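Local coordinates for protein ADP compounds hydrolase NudE (Escherichia coli, PDB 1VHZ) that hydrolyses ADP-ribose, NADH and diadenosine polyphosphates such as Ap3A as a magnesium-dependent homodimeric Nudix hydrolase, at residues 44-58 / 121-134. Residues are numbered along the deposited sequence; the frame is centred on the assembly and turned at random.
Sequences MRPTNREAVMIVPIV and YFSSKMNIVVAQDL. With APR (adenosine-5-diphosphoribose), chain C.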
ATOM      1  N   MET A  44       5.957 -11.586   7.723  1.00 30.37           N
ATOM      2  CA  MET A  44       5.497 -12.656   6.837  1.00 34.57           C
ATOM      3  C   MET A  44       6.737 -13.219   6.145  1.00 35.22           C
ATOM      4  O   MET A  44       7.668 -12.456   5.860  1.00 35.93           O
ATOM      5  CB  MET A  44       4.449 -12.156   5.858  1.00 33.45           C
ATOM      6  CG  MET A  44       3.170 -13.003   5.972  1.00 41.77           C
ATOM      7  SD  MET A  44       2.310 -12.662   7.504  1.00 47.44           S
ATOM      8  CE  MET A  44       1.829 -14.288   8.037  1.00 52.76           C
ATOM      9  N   ARG A  45       6.814 -14.530   5.998  1.00 35.38           N
ATOM     10  CA  ARG A  45       7.967 -15.138   5.358  1.00 39.85           C
ATOM     11  C   ARG A  45       8.289 -14.421   4.044  1.00 41.27           C
ATOM     12  O   ARG A  45       7.432 -14.244   3.196  1.00 40.58           O
ATOM     13  CB  ARG A  45       7.740 -16.628   5.098  1.00 43.93           C
ATOM     14  CG  ARG A  45       8.971 -17.350   4.581  1.00 53.71           C
ATOM     15  CD  ARG A  45       8.876 -18.854   4.813  1.00 65.28           C
ATOM     16  NE  ARG A  45      10.198 -19.472   4.843  1.00 80.08           N
ATOM     17  CZ  ARG A  45      11.027 -19.580   3.811  1.00 85.00           C
ATOM     18  NH1 ARG A  45      10.688 -19.110   2.615  1.00 86.53           N
ATOM     19  NH2 ARG A  45      12.213 -20.163   3.960  1.00 86.45           N
ATOM     20  N   PRO A  46       9.542 -14.014   3.894  1.00 44.25           N
ATOM     21  CA  PRO A  46      10.013 -13.348   2.711  1.00 46.76           C
ATOM     22  C   PRO A  46       9.878 -14.236   1.481  1.00 47.46           C
ATOM     23  O   PRO A  46      10.198 -15.420   1.481  1.00 46.90           O
ATOM     24  CB  PRO A  46      11.481 -13.033   2.972  1.00 46.73           C
ATOM     25  CG  PRO A  46      11.694 -13.247   4.420  1.00 47.97           C
ATOM     26  CD  PRO A  46      10.633 -14.204   4.892  1.00 46.39           C
ATOM     27  N   THR A  47       9.394 -13.621   0.411  1.00 47.87           N
ATOM     28  CA  THR A  47       9.225 -14.329  -0.850  1.00 49.43           C
ATOM     29  C   THR A  47       9.726 -13.450  -1.990  1.00 47.54           C
ATOM     30  O   THR A  47       9.834 -12.232  -1.840  1.00 47.03           O
ATOM     31  CB  THR A  47       7.744 -14.682  -1.085  1.00 56.03           C
ATOM     32  OG1 THR A  47       7.591 -15.277  -2.376  1.00 55.94           O
ATOM     33  CG2 THR A  47       6.885 -13.429  -0.999  1.00 57.85           C
ATOM     34  N   ASN A  48      10.047 -14.076  -3.112  1.00 44.77           N
ATOM     35  CA  ASN A  48      10.502 -13.311  -4.274  1.00 41.18           C
ATOM     36  C   ASN A  48       9.391 -13.311  -5.319  1.00 39.97           C
ATOM     37  O   ASN A  48       9.579 -12.827  -6.429  1.00 40.24           O
ATOM     38  CB  ASN A  48      11.834 -13.841  -4.790  1.00 41.05           C
ATOM     39  CG  ASN A  48      12.976 -13.382  -3.887  1.00 47.36           C
ATOM     40  OD1 ASN A  48      13.343 -12.206  -3.923  1.00 51.83           O
ATOM     41  ND2 ASN A  48      13.515 -14.270  -3.063  1.00 44.36           N
ATOM     42  N   ARG A  49       8.238 -13.884  -4.951  1.00 34.47           N
ATOM     43  CA  ARG A  49       7.091 -13.921  -5.861  1.00 37.04           C
ATOM     44  C   ARG A  49       6.512 -12.503  -5.958  1.00 33.35           C
ATOM     45  O   ARG A  49       6.178 -11.890  -4.941  1.00 35.27           O
ATOM     46  CB  ARG A  49       6.036 -14.916  -5.395  1.00 29.18           C
ATOM     47  CG  ARG A  49       4.904 -15.159  -6.374  1.00 34.40           C
ATOM     48  CD  ARG A  49       5.174 -16.281  -7.349  1.00 26.01           C
ATOM     49  NE  ARG A  49       4.065 -16.645  -8.188  1.00 27.12           N
ATOM     50  CZ  ARG A  49       2.973 -17.332  -7.905  1.00 29.41           C
ATOM     51  NH1 ARG A  49       2.040 -17.574  -8.835  1.00 27.98           N
ATOM     52  NH2 ARG A  49       2.765 -17.808  -6.689  1.00 33.80           N
ATOM     53  N   GLU A  50       6.503 -11.921  -7.153  1.00 28.95           N
ATOM     54  CA  GLU A  50       5.995 -10.566  -7.297  1.00 20.23           C
ATOM     55  C   GLU A  50       4.605 -10.531  -7.913  1.00 20.66           C
ATOM     56  O   GLU A  50       4.110 -11.500  -8.475  1.00 17.51           O
ATOM     57  CB  GLU A  50       6.949  -9.671  -8.071  1.00 14.18           C
ATOM     58  CG  GLU A  50       8.360  -9.648  -7.491  1.00 22.09           C
ATOM     59  CD  GLU A  50       9.318  -8.765  -8.262  1.00 27.30           C
ATOM     60  OE1 GLU A  50       8.958  -8.248  -9.338  1.00 24.81           O
ATOM     61  OE2 GLU A  50      10.454  -8.566  -7.780  1.00 33.74           O
ATOM     62  N   ALA A  51       3.974  -9.369  -7.733  1.00 14.32           N
ATOM     63  CA  ALA A  51       2.660  -9.098  -8.243  1.00 14.34           C
ATOM     64  C   ALA A  51       2.709  -8.108  -9.400  1.00 14.61           C
ATOM     65  O   ALA A  51       3.694  -7.396  -9.621  1.00 13.80           O
ATOM     66  CB  ALA A  51       1.747  -8.552  -7.133  1.00 11.06           C
ATOM     67  N   VAL A  52       1.603  -8.077 -10.141  1.00 12.40           N
ATOM     68  CA  VAL A  52       1.446  -7.185 -11.273  1.00 12.25           C
ATOM     69  C   VAL A  52       0.050  -6.552 -11.227  1.00 13.60           C
ATOM     70  O   VAL A  52      -0.920  -7.164 -10.771  1.00 11.45           O
ATOM     71  CB  VAL A  52       1.660  -7.890 -12.623  1.00 18.48           C
ATOM     72  CG1 VAL A  52       0.581  -8.922 -12.906  1.00 19.88           C
ATOM     73  CG2 VAL A  52       1.704  -6.885 -13.779  1.00 13.56           C
ATOM     74  N   MET A  53      -0.021  -5.278 -11.542  1.00 12.36           N
ATOM     75  CA  MET A  53      -1.310  -4.567 -11.568  1.00 14.27           C
ATOM     76  C   MET A  53      -1.393  -3.955 -12.972  1.00 12.71           C
ATOM     77  O   MET A  53      -0.410  -3.380 -13.443  1.00 13.18           O
ATOM     78  CB  MET A  53      -1.458  -3.540 -10.463  1.00  9.55           C
ATOM     79  CG  MET A  53      -2.317  -2.324 -10.827  1.00 29.22           C
ATOM     80  SD  MET A  53      -2.546  -1.151  -9.451  1.00 24.00           S
ATOM     81  CE  MET A  53      -1.008  -1.440  -8.585  1.00 20.77           C
ATOM     82  N   ILE A  54      -2.510  -4.153 -13.645  1.00 11.39           N
ATOM     83  CA  ILE A  54      -2.657  -3.661 -15.007  1.00 14.70           C
ATOM     84  C   ILE A  54      -3.707  -2.573 -15.138  1.00 15.33           C
ATOM     85  O   ILE A  54      -4.815  -2.668 -14.625  1.00 15.93           O
ATOM     86  CB  ILE A  54      -3.054  -4.795 -15.983  1.00 14.23           C
ATOM     87  CG1 ILE A  54      -2.177  -6.017 -15.766  1.00 11.58           C
ATOM     88  CG2 ILE A  54      -2.955  -4.319 -17.427  1.00 17.04           C
ATOM     89  CD1 ILE A  54      -2.702  -6.973 -14.722  1.00  9.81           C
ATOM     90  N   VAL A  55      -3.318  -1.526 -15.834  1.00 12.39           N
ATOM     91  CA  VAL A  55      -4.149  -0.379 -16.102  1.00 13.13           C
ATOM     92  C   VAL A  55      -4.409  -0.289 -17.612  1.00 16.32           C
ATOM     93  O   VAL A  55      -3.638   0.312 -18.355  1.00 13.66           O
ATOM     94  CB  VAL A  55      -3.472   0.911 -15.598  1.00 16.67           C
ATOM     95  CG1 VAL A  55      -4.347   2.118 -15.874  1.00  7.50           C
ATOM     96  CG2 VAL A  55      -3.184   0.819 -14.086  1.00 10.51           C
ATOM     97  N   PRO A  56      -5.518  -0.863 -18.048  1.00 16.21           N
ATOM     98  CA  PRO A  56      -5.929  -0.860 -19.433  1.00 19.58           C
ATOM     99  C   PRO A  56      -6.620   0.435 -19.829  1.00 18.75           C
ATOM    100  O   PRO A  56      -7.446   0.984 -19.097  1.00 20.38           O
ATOM    101  CB  PRO A  56      -6.888  -2.027 -19.565  1.00 16.34           C
ATOM    102  CG  PRO A  56      -6.993  -2.650 -18.220  1.00 16.13           C
ATOM    103  CD  PRO A  56      -6.495  -1.635 -17.228  1.00 17.07           C
ATOM    104  N   ILE A  57      -6.215   0.967 -20.970  1.00 20.91           N
ATOM    105  CA  ILE A  57      -6.789   2.182 -21.541  1.00 22.73           C
ATOM    106  C   ILE A  57      -7.321   1.848 -22.939  1.00 27.78           C
ATOM    107  O   ILE A  57      -6.550   1.269 -23.723  1.00 28.27           O
ATOM    108  CB  ILE A  57      -5.731   3.295 -21.696  1.00 23.14           C
ATOM    109  CG1 ILE A  57      -5.140   3.660 -20.343  1.00 20.41           C
ATOM    110  CG2 ILE A  57      -6.335   4.509 -22.403  1.00 17.12           C
ATOM    111  CD1 ILE A  57      -3.990   4.617 -20.323  1.00 16.64           C
ATOM    112  N   VAL A  58      -8.589   2.081 -23.201  1.00 27.90           N
ATOM    113  CA  VAL A  58      -9.197   1.849 -24.505  1.00 25.49           C
ATOM    114  C   VAL A  58     -10.181   2.985 -24.802  1.00 28.33           C
ATOM    115  O   VAL A  58     -10.891   3.439 -23.911  1.00 24.79           O
ATOM    116  CB  VAL A  58      -9.858   0.486 -24.666  1.00 27.82           C
ATOM    117  CG1 VAL A  58     -10.710   0.119 -23.470  1.00 27.43           C
ATOM    118  CG2 VAL A  58     -10.734   0.420 -25.937  1.00 21.86           C
ATOM    119  N   TYR A 121       6.563  -5.519   7.556  1.00 30.69           N
ATOM    120  CA  TYR A 121       5.988  -6.829   7.740  1.00 34.02           C
ATOM    121  C   TYR A 121       5.969  -7.707   6.507  1.00 36.70           C
ATOM    122  O   TYR A 121       5.869  -8.933   6.631  1.00 34.51           O
ATOM    123  CB  TYR A 121       4.515  -6.685   8.229  1.00 39.38           C
ATOM    124  CG  TYR A 121       4.453  -5.774   9.442  1.00 45.90           C
ATOM    125  CD1 TYR A 121       4.792  -6.238  10.701  1.00 46.79           C
ATOM    126  CD2 TYR A 121       4.138  -4.431   9.287  1.00 50.90           C
ATOM    127  CE1 TYR A 121       4.774  -5.391  11.795  1.00 51.52           C
ATOM    128  CE2 TYR A 121       4.124  -3.576  10.374  1.00 53.39           C
ATOM    129  CZ  TYR A 121       4.445  -4.065  11.623  1.00 54.88           C
ATOM    130  OH  TYR A 121       4.424  -3.213  12.703  1.00 60.23           O
ATOM    131  N   PHE A 122       5.972  -7.132   5.306  1.00 37.88           N
ATOM    132  CA  PHE A 122       5.918  -7.919   4.077  1.00 40.71           C
ATOM    133  C   PHE A 122       7.024  -7.510   3.113  1.00 43.15           C
ATOM    134  O   PHE A 122       7.399  -6.330   3.077  1.00 48.73           O
ATOM    135  CB  PHE A 122       4.572  -7.737   3.349  1.00 42.72           C
ATOM    136  CG  PHE A 122       3.370  -7.737   4.251  1.00 47.86           C
ATOM    137  CD1 PHE A 122       2.866  -6.543   4.744  1.00 50.16           C
ATOM    138  CD2 PHE A 122       2.767  -8.921   4.636  1.00 46.37           C
ATOM    139  CE1 PHE A 122       1.771  -6.529   5.595  1.00 50.01           C
ATOM    140  CE2 PHE A 122       1.677  -8.913   5.486  1.00 49.73           C
ATOM    141  CZ  PHE A 122       1.183  -7.717   5.970  1.00 49.28           C
ATOM    142  N   SER A 123       7.475  -8.421   2.270  1.00 40.84           N
ATOM    143  CA  SER A 123       8.520  -8.091   1.305  1.00 43.46           C
ATOM    144  C   SER A 123       7.998  -8.091  -0.129  1.00 43.31           C
ATOM    145  O   SER A 123       8.793  -7.975  -1.078  1.00 48.66           O
ATOM    146  CB  SER A 123       9.652  -9.126   1.427  1.00 44.29           C
ATOM    147  OG  SER A 123       9.114 -10.418   1.148  1.00 40.91           O
ATOM    148  N   SER A 124       6.698  -8.186  -0.331  1.00 37.33           N
ATOM    149  CA  SER A 124       6.132  -8.227  -1.670  1.00 38.80           C
ATOM    150  C   SER A 124       6.239  -6.946  -2.482  1.00 32.04           C
ATOM    151  O   SER A 124       6.103  -5.847  -1.973  1.00 34.76           O
ATOM    152  CB  SER A 124       4.643  -8.635  -1.595  1.00 42.28           C
ATOM    153  OG  SER A 124       4.322  -9.327  -2.797  1.00 57.13           O
ATOM    154  N   LYS A 125       6.427  -7.082  -3.788  1.00 27.33           N
ATOM    155  CA  LYS A 125       6.531  -5.991  -4.718  1.00 23.23           C
ATOM    156  C   LYS A 125       5.352  -6.044  -5.711  1.00 22.73           C
ATOM    157  O   LYS A 125       4.959  -7.127  -6.137  1.00 20.14           O
ATOM    158  CB  LYS A 125       7.781  -6.021  -5.598  1.00 27.51           C
ATOM    159  CG  LYS A 125       9.093  -6.327  -4.936  1.00 31.23           C
ATOM    160  CD  LYS A 125       9.598  -5.169  -4.097  1.00 37.62           C
ATOM    161  CE  LYS A 125      10.986  -5.510  -3.539  1.00 40.71           C
ATOM    162  NZ  LYS A 125      11.161  -4.868  -2.208  1.00 47.20           N
ATOM    163  N   MET A 126       4.975  -4.850  -6.142  1.00 18.43           N
ATOM    164  CA  MET A 126       3.888  -4.714  -7.106  1.00 15.19           C
ATOM    165  C   MET A 126       4.372  -3.975  -8.343  1.00 14.39           C
ATOM    166  O   MET A 126       4.889  -2.856  -8.271  1.00 14.50           O
ATOM    167  CB  MET A 126       2.715  -4.033  -6.423  1.00 16.04           C
ATOM    168  CG  MET A 126       1.612  -3.532  -7.351  1.00 21.50           C
ATOM    169  SD  MET A 126       0.768  -4.885  -8.167  1.00 18.52           S
ATOM    170  CE  MET A 126      -0.343  -5.434  -6.876  1.00 13.45           C
ATOM    171  N   ASN A 127       4.230  -4.595  -9.507  1.00 11.16           N
ATOM    172  CA  ASN A 127       4.656  -3.967 -10.753  1.00 12.82           C
ATOM    173  C   ASN A 127       3.437  -3.371 -11.455  1.00 14.39           C
ATOM    174  O   ASN A 127       2.464  -4.097 -11.695  1.00 15.05           O
ATOM    175  CB  ASN A 127       5.368  -4.969 -11.675  1.00 11.64           C
ATOM    176  CG  ASN A 127       6.611  -5.565 -11.023  1.00 12.09           C
ATOM    177  OD1 ASN A 127       7.695  -5.019 -11.131  1.00 12.02           O
ATOM    178  ND2 ASN A 127       6.449  -6.683 -10.311  1.00 11.25           N
ATOM    179  N   ILE A 128       3.495  -2.072 -11.736  1.00 12.14           N
ATOM    180  CA  ILE A 128       2.399  -1.385 -12.413  1.00  7.51           C
ATOM    181  C   ILE A 128       2.616  -1.331 -13.909  1.00  9.85           C
ATOM    182  O   ILE A 128       3.632  -0.838 -14.423  1.00 12.66           O
ATOM    183  CB  ILE A 128       2.226   0.050 -11.849  1.00 13.21           C
ATOM    184  CG1 ILE A 128       1.883  -0.052 -10.354  1.00 10.09           C
ATOM    185  CG2 ILE A 128       1.138   0.791 -12.600  1.00 13.04           C
ATOM    186  CD1 ILE A 128       2.044   1.262  -9.606  1.00 16.36           C
ATOM    187  N   VAL A 129       1.684  -1.894 -14.673  1.00 11.70           N
ATOM    188  CA  VAL A 129       1.817  -1.906 -16.128  1.00 12.62           C
ATOM    189  C   VAL A 129       0.628  -1.234 -16.810  1.00 15.62           C
ATOM    190  O   VAL A 129      -0.508  -1.488 -16.397  1.00 13.94           O
ATOM    191  CB  VAL A 129       1.899  -3.370 -16.627  1.00 12.11           C
ATOM    192  CG1 VAL A 129       1.940  -3.445 -18.148  1.00 14.01           C
ATOM    193  CG2 VAL A 129       3.080  -4.114 -16.043  1.00 13.39           C
ATOM    194  N   VAL A 130       0.864  -0.456 -17.859  1.00 17.31           N
ATOM    195  CA  VAL A 130      -0.242   0.168 -18.605  1.00 17.61           C
ATOM    196  C   VAL A 130      -0.449  -0.649 -19.888  1.00 18.23           C
ATOM    197  O   VAL A 130       0.534  -0.983 -20.549  1.00 15.23           O
ATOM    198  CB  VAL A 130       0.058   1.619 -19.009  1.00 25.32           C
ATOM    199  CG1 VAL A 130      -1.129   2.254 -19.756  1.00 19.72           C
ATOM    200  CG2 VAL A 130       0.409   2.438 -17.789  1.00 27.17           C
ATOM    201  N   ALA A 131      -1.682  -1.012 -20.179  1.00 18.31           N
ATOM    202  CA  ALA A 131      -2.056  -1.791 -21.335  1.00 16.73           C
ATOM    203  C   ALA A 131      -2.885  -0.999 -22.348  1.00 21.02           C
ATOM    204  O   ALA A 131      -3.921  -0.416 -21.974  1.00 22.38           O
ATOM    205  CB  ALA A 131      -2.962  -2.946 -20.889  1.00  8.44           C
ATOM    206  N   GLN A 132      -2.418  -0.923 -23.577  1.00 18.44           N
ATOM    207  CA  GLN A 132      -3.119  -0.240 -24.653  1.00 18.92           C
ATOM    208  C   GLN A 132      -3.125  -1.139 -25.898  1.00 18.27           C
ATOM    209  O   GLN A 132      -2.336  -2.080 -25.991  1.00 16.87           O
ATOM    210  CB  GLN A 132      -2.493   1.093 -25.038  1.00 18.98           C
ATOM    211  CG  GLN A 132      -2.130   1.991 -23.883  1.00 24.53           C
ATOM    212  CD  GLN A 132      -1.415   3.252 -24.310  1.00 25.63           C
ATOM    213  OE1 GLN A 132      -2.068   4.238 -24.642  1.00 31.56           O
ATOM    214  NE2 GLN A 132      -0.093   3.216 -24.315  1.00 31.32           N
ATOM    215  N   ASP A 133      -3.919  -0.742 -26.879  1.00 21.96           N
ATOM    216  CA  ASP A 133      -4.069  -1.463 -28.131  1.00 18.43           C
ATOM    217  C   ASP A 133      -4.501  -2.894 -27.827  1.00 19.86           C
ATOM    218  O   ASP A 133      -3.800  -3.877 -28.068  1.00 20.21           O
ATOM    219  CB  ASP A 133      -2.807  -1.400 -28.978  1.00 23.18           C
ATOM    220  CG  ASP A 133      -3.057  -2.019 -30.359  1.00 32.46           C
ATOM    221  OD1 ASP A 133      -4.240  -2.089 -30.765  1.00 36.40           O
ATOM    222  OD2 ASP A 133      -2.092  -2.457 -30.998  1.00 35.66           O
ATOM    223  N   LEU A 134      -5.689  -2.991 -27.237  1.00 22.77           N
ATOM    224  CA  LEU A 134      -6.269  -4.252 -26.821  1.00 26.55           C
ATOM    225  C   LEU A 134      -6.971  -5.008 -27.946  1.00 28.14           C
ATOM    226  O   LEU A 134      -7.467  -4.413 -28.887  1.00 29.66           O
ATOM    227  CB  LEU A 134      -7.309  -4.019 -25.717  1.00 26.62           C
ATOM    228  CG  LEU A 134      -6.980  -3.060 -24.590  1.00 29.40           C
ATOM    229  CD1 LEU A 134      -8.021  -3.171 -23.470  1.00 28.76           C
ATOM    230  CD2 LEU A 134      -5.591  -3.296 -24.014  1.00 18.10           C
TER
HETATM  231  N1  APR C 197       7.503  -6.664  14.316  0.50 42.59           N
HETATM  232  C2  APR C 197       7.313  -6.097  15.590  0.50 43.21           C
HETATM  233  N3  APR C 197       7.478  -4.821  15.942  0.50 44.12           N
HETATM  234  C4  APR C 197       7.894  -3.998  14.871  0.50 45.03           C
HETATM  235  C5  APR C 197       8.129  -4.395  13.538  0.50 43.99           C
HETATM  236  C6  APR C 197       7.916  -5.830  13.250  0.50 42.14           C
HETATM  237  N6  APR C 197       8.100  -6.362  12.039  0.50 40.55           N
HETATM  238  N7  APR C 197       8.523  -3.311  12.772  0.50 44.51           N
HETATM  239  C8  APR C 197       8.524  -2.279  13.625  0.50 45.46           C
HETATM  240  N9  APR C 197       8.154  -2.644  14.892  0.50 46.22           N
HETATM  241  C1' APR C 197       8.004  -1.763  16.250  0.50 48.21           C
HETATM  242  C2' APR C 197       9.392  -1.156  16.599  0.50 48.82           C
HETATM  243  O2' APR C 197       9.515  -1.091  18.007  0.50 49.77           O
HETATM  244  C3' APR C 197       9.376   0.304  16.012  0.50 48.41           C
HETATM  245  O3' APR C 197       9.617   1.270  17.024  0.50 47.13           O
HETATM  246  O4' APR C 197       7.221  -0.647  15.950  0.50 49.14           O
HETATM  247  C4' APR C 197       8.035   0.520  15.437  0.50 50.17           C
HETATM  248  C5' APR C 197       7.508   1.773  16.016  0.50 51.97           C
HETATM  249  O   HOH W   1       7.620  -9.940  -3.964  1.00 39.71           O
HETATM  250  O   HOH W   2       3.755 -11.620  -3.878  1.00 51.29           O
HETATM  251  O   HOH W   3      -5.751   1.168 -26.151  1.00 35.46           O
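A51 O takes two bonds from N127: one from the backbone N and one from the side-chain ND2, 2.9 Å from the oxygen. The bonds belong to the parallel pairing of strands 51-58 and 125-132 in the mixed sheet of the Nudix fold. The other ND2 hydrogen goes to E50 OE1 at 3.1 Å, on its anti side and 32° out of the carboxylate plane. Both acceptors lie close to the amide plane, so the two bonds fix the turn of that amide. CG of N127 stands beside its own backbone N (chi1 -60°), which turns ND2 toward E50 and A51. A leucine here would probably leave E50 OE1 without this donor and A51 O with one bond fewer. Backbone bonds run from A51 N to K125 O at one end to I57 N and A131 O at the other.

On the face with A51 and M53, the M126 chain, bent at chi2 (66°) and chi3, sets SD 3.5 Å from M53 CB and brings CE to A51 CB. The two methionine chains cross at about a right angle. Helix 169-184 packs on this face. On the other face V52 CG2 touches V129 CG2 at 3.8 Å, and the I54 side chain lies near that of E97, which probably binds the divalent metal.

At the end of strand 38-44, M44 N donates to Y121 O. Y121 belongs to the ADP-ribose pocket, its CE1 3.5 Å from N6 of the ligand. The F122 ring meets F122 of the second subunit. S123 OG accepts from T47 N at 3.3 Å.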